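Fatty acid amide hydrolase (PDB 6KVR) probably hydrolyses monocarboxylic acid amides, including those of fatty acids, to the carboxylate and ammonium, as an amidase signature family enzyme. Local coordinates at residues A[202-207]-A[233-238]. Residues are numbered along the deposited sequence; the frame is centred on the assembly and turned at random.
Sequences SQPQTL and SSSGEG
The carbonyl oxygen of Ser202 is gripped twice at the start of helix 235-243. Gly236 N donates to Ser202 O over 3.1 Å, and at 179° the N-H points straight at the oxygen, yet it arrives from above the carbonyl plane, 41° out of it, and not along a lone pair. A water molecule gives the second bond to this oxygen and itself accepts from Glu237 N, so the loop carbonyl engages successive amides of the first helical turn, one directly and one through water. Gly236 packs directly against Ser202: their CA atoms are 4.6 Å apart, at a position where the helix carries no side chain. The hydroxyl of Ser202 is turned to Thr220 OG1.

Ser233, preceded by a cis peptide bond, is predicted to be the middle member of the Ser-cisSer-Lys catalytic triad characteristic of the amidase signature family, with Lys158 and the nucleophile Ser257. Consistent with this, a chi1 of 74° places its OG where it is hydrogen-bonded to Lys158 NZ. Ser233 CB rests 3.5 Å from the carbonyl oxygen of Leu207, a predicted substrate-binding residue. Next to Ser233, Ser234 centres an inverse gamma turn, and its OG bonds to Ser257 O.

The carbonyl of Ser233 faces the loop and receives a CA-H...O contact from Gln203 CA at 3.4 Å; the side chain of Gln203 turns off toward Glu159, bonded through NE2. Pro204 also lies against Ser233, its CD 3.6 Å from Ser233 CB. In the first turn of the helix, Ser235 sends OG against the ring of Pro204, 3.5 Å from CD, while the same hydroxyl is hydrogen-bonded to Gly231 O.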
# COMPACT_ATOMS: atom_id res chain seq x y z
N SER A 202 4.36 -28.65 4.39
CA SER A 202 4.22 -28.44 5.82
C SER A 202 4.63 -27.03 6.23
O SER A 202 5.31 -26.30 5.50
CB SER A 202 5.05 -29.46 6.60
OG SER A 202 6.43 -29.31 6.28
N GLN A 203 4.20 -26.68 7.43
CA GLN A 203 4.37 -25.37 8.04
C GLN A 203 4.25 -25.54 9.54
O GLN A 203 3.59 -26.48 10.00
CB GLN A 203 3.32 -24.39 7.51
CG GLN A 203 1.92 -24.82 7.92
CD GLN A 203 0.88 -24.56 6.86
OE1 GLN A 203 1.14 -23.90 5.85
NE2 GLN A 203 -0.31 -25.10 7.08
N PRO A 204 4.87 -24.69 10.33
CA PRO A 204 4.74 -24.79 11.78
C PRO A 204 3.37 -24.33 12.28
O PRO A 204 2.68 -23.53 11.64
CB PRO A 204 5.84 -23.86 12.30
CG PRO A 204 5.94 -22.82 11.18
CD PRO A 204 5.83 -23.65 9.93
N GLN A 205 2.99 -24.86 13.45
CA GLN A 205 1.92 -24.26 14.24
C GLN A 205 2.19 -22.78 14.49
O GLN A 205 3.30 -22.40 14.90
CB GLN A 205 1.81 -25.04 15.55
CG GLN A 205 0.89 -24.46 16.60
CD GLN A 205 1.20 -25.07 17.98
OE1 GLN A 205 2.19 -24.72 18.62
NE2 GLN A 205 0.36 -26.00 18.41
N THR A 206 1.18 -21.94 14.24
CA THR A 206 1.10 -20.47 14.31
C THR A 206 1.70 -19.80 13.08
O THR A 206 1.49 -18.59 12.90
CB THR A 206 1.75 -19.82 15.56
OG1 THR A 206 3.19 -19.78 15.42
CG2 THR A 206 1.37 -20.54 16.86
N LEU A 207 2.43 -20.52 12.22
CA LEU A 207 3.09 -19.95 11.04
C LEU A 207 4.15 -18.92 11.41
O LEU A 207 4.50 -18.09 10.60
CB LEU A 207 2.09 -19.31 10.07
CG LEU A 207 0.90 -20.17 9.67
CD1 LEU A 207 0.04 -19.46 8.62
CD2 LEU A 207 1.39 -21.51 9.17
N SER A 233 8.50 -20.30 7.82
CA SER A 233 7.34 -21.17 7.95
C SER A 233 6.93 -21.90 6.67
O SER A 233 6.06 -22.75 6.71
CB SER A 233 6.14 -20.37 8.48
OG SER A 233 5.58 -19.51 7.49
N SER A 234 7.54 -21.58 5.52
CA SER A 234 7.35 -22.40 4.32
C SER A 234 8.29 -23.62 4.37
O SER A 234 9.19 -23.79 3.56
CB SER A 234 7.55 -21.58 3.05
OG SER A 234 6.96 -20.29 3.14
N SER A 235 8.07 -24.47 5.38
CA SER A 235 9.04 -25.52 5.69
C SER A 235 9.13 -26.57 4.59
O SER A 235 10.22 -26.89 4.10
CB SER A 235 8.68 -26.19 7.01
OG SER A 235 8.27 -25.23 7.95
N GLY A 236 7.99 -27.15 4.22
CA GLY A 236 7.99 -28.20 3.21
C GLY A 236 8.38 -27.69 1.84
O GLY A 236 8.91 -28.46 1.03
N GLU A 237 8.12 -26.41 1.56
CA GLU A 237 8.55 -25.85 0.28
C GLU A 237 10.07 -25.88 0.14
O GLU A 237 10.60 -26.29 -0.90
CB GLU A 237 8.01 -24.42 0.10
CG GLU A 237 6.49 -24.40 -0.03
CD GLU A 237 6.03 -25.23 -1.21
OE1 GLU A 237 6.77 -25.28 -2.22
OE2 GLU A 237 4.97 -25.88 -1.12
N GLY A 238 10.80 -25.45 1.17
CA GLY A 238 12.25 -25.48 1.10
C GLY A 238 12.78 -26.89 0.93
O GLY A 238 13.68 -27.13 0.11
O HOH W 1 5.71 -25.00 2.97